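Local coordinates for Lin1840 protein (Listeria innocua serovar 6a, PDB 4ZOC) that probably hydrolyses terminal, non-reducing beta-D-glucosyl units with release of beta-D-glucose, and is involved in beta-1,2-glucan metabolism, at residues Asp255-Arg258 and Gly259-Phe263; Val274-Val277 and Ile278-Gly281; Leu482-Ala485 and Gln486-Ala490. The protein carries 2 engineered substitutions. All blocks are in the same frame, centred on the assembly; numbering follows the deposited sequence.

Contact 1. Residues Asp255-Arg258 and Gly259-Phe263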
loop_
_atom_site.group_PDB
_atom_site.type_symbol
_atom_site.label_atom_id
_atom_site.label_comp_id
_atom_site.label_asym_id
_atom_site.label_seq_id
_atom_site.Cartn_x
_atom_site.Cartn_y
_atom_site.Cartn_z
ATOM N N ASP A 255 7.834 -1.471 26.006
ATOM C CA ASP A 255 7.689 -0.004 26.129
ATOM C C ASP A 255 6.273 0.502 25.912
ATOM O O ASP A 255 5.758 1.270 26.699
ATOM C CB ASP A 255 8.676 0.702 25.186
ATOM C CG ASP A 255 10.118 0.384 25.442
ATOM O OD1 ASP A 255 10.486 -0.327 26.310
ATOM O OD2 ASP A 255 10.961 0.966 24.802
ATOM N N VAL A 256 5.627 0.073 24.808
ATOM C CA VAL A 256 4.294 0.578 24.440
ATOM C C VAL A 256 3.185 -0.129 25.227
ATOM O O VAL A 256 2.396 0.520 25.926
ATOM C CB VAL A 256 4.064 0.527 22.923
ATOM C CG1 VAL A 256 2.671 1.050 22.565
ATOM C CG2 VAL A 256 5.175 1.332 22.175
ATOM N N LEU A 257 3.087 -1.473 25.092
ATOM C CA LEU A 257 1.951 -2.175 25.726
ATOM C C LEU A 257 2.032 -2.194 27.227
ATOM O O LEU A 257 1.142 -1.730 27.911
ATOM C CB LEU A 257 1.944 -3.606 25.208
ATOM C CG LEU A 257 0.912 -4.568 25.808
ATOM C CD1 LEU A 257 -0.454 -4.065 25.431
ATOM C CD2 LEU A 257 1.147 -5.992 25.297
ATOM N N ARG A 258 3.142 -2.626 27.774
ATOM C CA ARG A 258 3.231 -2.730 29.269
ATOM C C ARG A 258 3.547 -1.414 29.910
ATOM O O ARG A 258 3.048 -1.138 31.001
ATOM C CB ARG A 258 4.174 -3.840 29.757
ATOM C CG ARG A 258 3.669 -5.192 29.274
ATOM C CD ARG A 258 4.339 -6.272 30.063
ATOM N NE ARG A 258 4.105 -7.603 29.531
ATOM C CZ ARG A 258 3.021 -8.289 29.814
ATOM N NH1 ARG A 258 2.156 -7.769 30.631
ATOM N NH2 ARG A 258 2.875 -9.512 29.366
ATOM N N GLY A 259 4.297 -0.587 29.213
ATOM C CA GLY A 259 4.735 0.720 29.752
ATOM C C GLY A 259 3.686 1.771 29.570
ATOM O O GLY A 259 2.957 2.122 30.520
ATOM N N GLU A 260 3.546 2.262 28.337
ATOM C CA GLU A 260 2.643 3.352 28.038
ATOM C C GLU A 260 1.177 3.005 28.224
ATOM O O GLU A 260 0.410 3.774 28.796
ATOM C CB GLU A 260 2.877 3.906 26.632
ATOM C CG GLU A 260 4.335 4.373 26.399
ATOM C CD GLU A 260 4.599 4.838 24.971
ATOM O OE1 GLU A 260 3.666 4.778 24.150
ATOM O OE2 GLU A 260 5.728 5.293 24.675
ATOM N N MET A 261 0.778 1.829 27.783
ATOM C CA MET A 261 -0.610 1.411 27.939
ATOM C C MET A 261 -0.880 0.765 29.305
ATOM O O MET A 261 -2.001 0.488 29.613
ATOM C CB MET A 261 -0.988 0.451 26.823
ATOM C CG MET A 261 -1.121 1.159 25.470
ATOM S SD MET A 261 -1.610 -0.028 24.198
ATOM C CE MET A 261 -1.269 1.013 22.776
ATOM N N GLU A 262 0.169 0.488 30.057
ATOM C CA GLU A 262 0.035 -0.022 31.469
ATOM C C GLU A 262 -0.654 -1.355 31.525
ATOM O O GLU A 262 -1.343 -1.678 32.511
ATOM C CB GLU A 262 -0.716 0.996 32.358
ATOM C CG GLU A 262 -0.045 2.330 32.451
ATOM C CD GLU A 262 -0.766 3.195 33.463
ATOM O OE1 GLU A 262 -1.673 3.905 33.038
ATOM O OE2 GLU A 262 -0.523 3.113 34.670
ATOM N N PHE A 263 -0.453 -2.181 30.498
ATOM C CA PHE A 263 -1.079 -3.513 30.505
ATOM C C PHE A 263 -0.247 -4.453 31.385
ATOM O O PHE A 263 0.955 -4.601 31.171
ATOM C CB PHE A 263 -1.162 -4.022 29.081
ATOM C CG PHE A 263 -1.645 -5.436 28.967
ATOM C CD1 PHE A 263 -3.001 -5.712 29.260
ATOM C CD2 PHE A 263 -0.780 -6.498 28.652
ATOM C CE1 PHE A 263 -3.470 -7.011 29.236
ATOM C CE2 PHE A 263 -1.274 -7.824 28.623
ATOM C CZ PHE A 263 -2.615 -8.068 28.902
HETATM O O HOH W 1 2.544 -2.730 33.241
#
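Leu257 and Phe263 lie side by side near the C-terminal end of helix 250-260, one of the helices of the TIM-barrel domain. Here the helix widens into pi-type turning: Met261 N donates to Val256 O, five residues back, at 2.8 Å, and Glu260 N pairs with Asp255 O in the same way. Beyond Glu262, which has positive phi, Phe263 N reaches back to Leu257 O at 3.1 Å. Both Leu257 (chi1 175°) and Phe263 (chi1 174°) hold CG anti to the backbone N, and the two side chains run the same way. Leu257 CD1 sits 3.7 Å from Phe263 CB, and Leu257 CG meets the ring at CD2, 3.8 Å away. Leu257 and Met261 also pack against Ile227 of helix 221-228 and Phe193 of strand 187-193. The extended Arg258 chain crosses Phe263 obliquely, its guanidinium turned 24° from the ring plane. The stronger partners of that group lie elsewhere, at Asp299, Gly297 O and Gly265 O. Within the turn, Arg258 NH1 makes a weak 3.4 Å bond to Phe263 O, and a water lies 2.8 Å from Arg258 O and 3.2 Å from the same Phe263 O.

Contact 2. Residues Val274-Val277 and Ile278-Gly281; sequences VAEV and INHG
Ala275 O takes a hydrogen bond from Ile278 N at 3.1 Å, with the donor well above the carbonyl plane (44° out of it). This bond belongs to the short, weakly bonded helix 273-276, which follows strand 266-268 of the TIM barrel, and to the turn that leaves it. Ile278 also shields the same oxygen with its side chain. Its CG1 is anti to the carbonyl carbon (chi1 -57°) and the chain then extends, which brings CD1 to 3.4 Å from Ala275 O. The Ile278 side chain also packs on Pro286 and Ala289 of helix 286-295.

The next carbonyl is held more regularly. His280 N donates to Glu276 O at 3.2 Å, in a nearly straight bond. The His280 imidazole stays close to this group: its CD2 is 3.4 Å from Glu276 O. Val277 CA lies at the ring edge, near its plane, 4.1 Å from CD2. His280 NE2 is hydrogen-bonded to Phe238 O, which would limit rotation of the ring. Ile278 to Gly281 form a type I beta turn, closed by a hydrogen bond from Gly281 N to Ile278 O. Gly281 has positive phi, at which a CB would press on the preceding carbonyl oxygen.

Glu276 and Asn279 share one side of the turn, which meets the second subunit. Glu276 OE1 forms a salt bridge with Arg572 of the second subunit, and Asn279 ND2 bonds to Gly571 O of that same subunit. The Glu276 side chain also lies about 6 Å from a bound beta-D-glucopyranose. Between themselves the two touch only loosely. The carboxylate and amide planes are 17° apart, and Glu276 CG is 4.1 Å from Asn279 ND2.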
loop_
_atom_site.group_PDB
_atom_site.type_symbol
_atom_site.label_atom_id
_atom_site.label_comp_id
_atom_site.label_asym_id
_atom_site.label_seq_id
_atom_site.Cartn_x
_atom_site.Cartn_y
_atom_site.Cartn_z
ATOM N N VAL A 274 5.637 -17.484 18.100
ATOM C CA VAL A 274 6.986 -17.513 18.726
ATOM C C VAL A 274 8.001 -18.233 17.808
ATOM O O VAL A 274 9.047 -17.674 17.497
ATOM C CB VAL A 274 6.955 -18.161 20.134
ATOM C CG1 VAL A 274 8.371 -18.300 20.625
ATOM C CG2 VAL A 274 6.111 -17.319 21.128
ATOM N N ALA A 275 7.675 -19.456 17.358
ATOM C CA ALA A 275 8.516 -20.266 16.467
ATOM C C ALA A 275 8.733 -19.561 15.131
ATOM O O ALA A 275 9.806 -19.596 14.517
ATOM C CB ALA A 275 7.887 -21.651 16.285
ATOM N N GLU A 276 7.745 -18.788 14.755
ATOM C CA GLU A 276 7.668 -18.182 13.401
ATOM C C GLU A 276 8.575 -16.988 13.302
ATOM O O GLU A 276 8.852 -16.530 12.198
ATOM C CB GLU A 276 6.231 -17.891 13.009
ATOM C CG GLU A 276 5.505 -19.204 12.618
ATOM C CD GLU A 276 4.014 -19.107 12.517
ATOM O OE1 GLU A 276 3.511 -17.969 12.486
ATOM O OE2 GLU A 276 3.432 -20.210 12.377
ATOM N N VAL A 277 9.088 -16.481 14.423
ATOM C CA VAL A 277 10.054 -15.362 14.337
ATOM C C VAL A 277 11.329 -15.883 13.636
ATOM O O VAL A 277 12.111 -15.088 13.006
ATOM C CB VAL A 277 10.305 -14.630 15.678
ATOM C CG1 VAL A 277 9.043 -14.193 16.348
ATOM C CG2 VAL A 277 11.117 -15.437 16.669
ATOM N N ILE A 278 11.563 -17.193 13.728
ATOM C CA ILE A 278 12.623 -17.827 12.917
ATOM C C ILE A 278 12.414 -17.644 11.387
ATOM O O ILE A 278 13.349 -17.302 10.640
ATOM C CB ILE A 278 12.784 -19.331 13.301
ATOM C CG1 ILE A 278 13.094 -19.453 14.803
ATOM C CG2 ILE A 278 13.934 -19.900 12.487
ATOM C CD1 ILE A 278 12.905 -20.884 15.291
ATOM N N ASN A 279 11.214 -17.959 10.909
ATOM C CA ASN A 279 10.898 -17.804 9.527
ATOM C C ASN A 279 11.071 -16.359 9.028
ATOM O O ASN A 279 11.491 -16.150 7.899
ATOM C CB ASN A 279 9.503 -18.284 9.203
ATOM C CG ASN A 279 9.344 -19.769 9.375
ATOM O OD1 ASN A 279 10.300 -20.548 9.191
ATOM N ND2 ASN A 279 8.095 -20.208 9.575
ATOM N N HIS A 280 10.662 -15.386 9.849
ATOM C CA HIS A 280 10.852 -13.972 9.593
ATOM C C HIS A 280 12.336 -13.599 9.508
ATOM O O HIS A 280 12.681 -12.506 9.012
ATOM C CB HIS A 280 10.241 -13.138 10.759
ATOM C CG HIS A 280 8.766 -12.911 10.762
ATOM N ND1 HIS A 280 8.165 -12.024 9.899
ATOM C CD2 HIS A 280 7.801 -13.306 11.646
ATOM C CE1 HIS A 280 6.884 -11.912 10.230
ATOM N NE2 HIS A 280 6.632 -12.672 11.295
ATOM N N GLY A 281 13.228 -14.405 10.040
ATOM C CA GLY A 281 14.668 -14.110 9.964
ATOM C C GLY A 281 15.196 -13.177 11.007
ATOM O O GLY A 281 16.187 -12.429 10.755
#

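Contact 3. Residues Leu482-Ala485 and Gln486-Ala490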
loop_
_atom_site.group_PDB
_atom_site.type_symbol
_atom_site.label_atom_id
_atom_site.label_comp_id
_atom_site.label_asym_id
_atom_site.label_seq_id
_atom_site.Cartn_x
_atom_site.Cartn_y
_atom_site.Cartn_z
ATOM N N LEU A 482 -16.760 -11.227 -6.798
ATOM C CA LEU A 482 -17.386 -12.509 -6.763
ATOM C C LEU A 482 -16.946 -13.277 -7.974
ATOM O O LEU A 482 -16.337 -12.693 -8.909
ATOM C CB LEU A 482 -18.924 -12.321 -6.847
ATOM C CG LEU A 482 -19.711 -11.641 -5.745
ATOM C CD1 LEU A 482 -21.112 -11.442 -6.154
ATOM C CD2 LEU A 482 -19.677 -12.492 -4.526
ATOM N N PRO A 483 -17.142 -14.573 -7.973
ATOM C CA PRO A 483 -16.934 -15.352 -9.211
ATOM C C PRO A 483 -17.633 -14.740 -10.377
ATOM O O PRO A 483 -18.786 -14.214 -10.233
ATOM C CB PRO A 483 -17.439 -16.735 -8.858
ATOM C CG PRO A 483 -17.387 -16.831 -7.362
ATOM C CD PRO A 483 -17.562 -15.424 -6.837
ATOM N N GLU A 484 -16.990 -14.706 -11.542
ATOM C CA GLU A 484 -17.613 -14.000 -12.662
ATOM C C GLU A 484 -18.998 -14.569 -13.054
ATOM O O GLU A 484 -19.855 -13.826 -13.527
ATOM C CB GLU A 484 -16.653 -13.973 -13.833
ATOM C CG GLU A 484 -17.147 -13.178 -14.988
ATOM C CD GLU A 484 -17.295 -11.673 -14.730
ATOM O OE1 GLU A 484 -16.664 -11.163 -13.705
ATOM O OE2 GLU A 484 -17.979 -11.044 -15.655
ATOM N N ALA A 485 -19.238 -15.869 -12.811
ATOM C CA ALA A 485 -20.545 -16.476 -13.021
ATOM C C ALA A 485 -21.669 -15.768 -12.294
ATOM O O ALA A 485 -22.798 -15.743 -12.780
ATOM C CB ALA A 485 -20.513 -17.932 -12.632
ATOM N N GLN A 486 -21.388 -15.180 -11.120
ATOM C CA GLN A 486 -22.403 -14.443 -10.414
ATOM C C GLN A 486 -22.716 -13.081 -11.040
ATOM O O GLN A 486 -23.856 -12.697 -11.087
ATOM C CB GLN A 486 -22.043 -14.283 -8.932
ATOM C CG GLN A 486 -21.918 -15.660 -8.254
ATOM C CD GLN A 486 -21.897 -15.563 -6.745
ATOM O OE1 GLN A 486 -22.534 -14.690 -6.158
ATOM N NE2 GLN A 486 -21.151 -16.462 -6.100
ATOM N N TYR A 487 -21.723 -12.370 -11.535
ATOM C CA TYR A 487 -21.989 -11.166 -12.302
ATOM C C TYR A 487 -22.714 -11.528 -13.594
ATOM O O TYR A 487 -23.665 -10.814 -13.969
ATOM C CB TYR A 487 -20.720 -10.365 -12.635
ATOM C CG TYR A 487 -19.964 -9.870 -11.418
ATOM C CD1 TYR A 487 -20.298 -8.692 -10.842
ATOM C CD2 TYR A 487 -18.883 -10.580 -10.889
ATOM C CE1 TYR A 487 -19.624 -8.210 -9.720
ATOM C CE2 TYR A 487 -18.239 -10.140 -9.743
ATOM C CZ TYR A 487 -18.578 -8.946 -9.194
ATOM O OH TYR A 487 -17.843 -8.501 -8.091
ATOM N N GLN A 488 -22.360 -12.644 -14.214
ATOM C CA GLN A 488 -23.100 -13.080 -15.414
ATOM C C GLN A 488 -24.562 -13.376 -15.086
ATOM O O GLN A 488 -25.445 -13.110 -15.885
ATOM C CB GLN A 488 -22.440 -14.303 -16.104
ATOM C CG GLN A 488 -21.027 -14.059 -16.633
ATOM C CD GLN A 488 -20.283 -15.375 -16.835
ATOM O OE1 GLN A 488 -20.838 -16.498 -16.659
ATOM N NE2 GLN A 488 -19.041 -15.273 -17.234
ATOM N N LEU A 489 -24.807 -14.024 -13.971
ATOM C CA LEU A 489 -26.185 -14.272 -13.522
ATOM C C LEU A 489 -26.965 -13.012 -13.305
ATOM O O LEU A 489 -28.112 -12.915 -13.739
ATOM C CB LEU A 489 -26.179 -15.196 -12.243
ATOM C CG LEU A 489 -27.506 -15.512 -11.618
ATOM C CD1 LEU A 489 -28.484 -16.162 -12.592
ATOM C CD2 LEU A 489 -27.299 -16.450 -10.386
ATOM N N ALA A 490 -26.400 -12.025 -12.638
ATOM C CA ALA A 490 -27.118 -10.752 -12.420
ATOM C C ALA A 490 -27.456 -10.083 -13.781
ATOM O O ALA A 490 -28.519 -9.573 -13.970
ATOM C CB ALA A 490 -26.251 -9.862 -11.577
#
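Residues 482-485 lead into helix 484-494, with Pro483 at the N-cap position. Gln486 N donates to Pro483 O at 2.9 Å, from well above the carbonyl plane. Regular helical bonds follow, from Gln488 N to Glu484 O and from Leu489 N to Ala485 O, each 2.9 Å.

The side chains of the first turn fold back over the residues that lead into it. The Tyr487 ring (chi1 -61°) runs back along the chain towards Leu482. Its hydroxyl accepts from Leu482 N at 3.2 Å, and it is also hydrogen-bonded to Glu511 O. Leu482 O meets the ring edge in its plane, and Leu482 CB touches Tyr487 CE2 at 3.7 Å. These contacts pin the ring to the chain just ahead of the helix.

Glu484 is bent at chi2 (65°), which brings OE1 to 3.6 Å from Tyr487 CD2, with its carboxylate turned 22° from the ring plane. Arg481 forms a salt bridge with this oxygen and a cation-pi contact with the ring. Gln488 crosses Glu484 at about a right angle, its NE2 3.6 Å from Glu484 CG.

Gln486 extends along the Pro483 ring, and its OE1 lies 3.5 Å from Leu482 CD1. The buried amide is satisfied at both ends: OE1 takes Gly465 N and NE2 gives to Tyr439 O. Through Gly465 it ties the helix start to the end of strand 459-465. This strand, helix 484-494 and strand 500-505 form a beta-alpha-beta unit of the family 3 C-terminal domain.

Contacts 1 and 2 both belong to the TIM-barrel domain, on either side of strand 266-268 in the chain. Their centres are 24 Å apart and their nearest atoms about 12 Å, so they do not touch. Contact 3 lies in the C-terminal domain, with its centre 48 Å from that of contact 1 and 40 Å from that of contact 2. Contacts 1 and 3 sit on opposite sides of the chain's centre. The glucose pocket draws on both domains. Trp271 precedes contact 2 by three residues, while Glu473 lies in the loop that leads to contact 3. Of the three, contact 2 alone meets the second subunit.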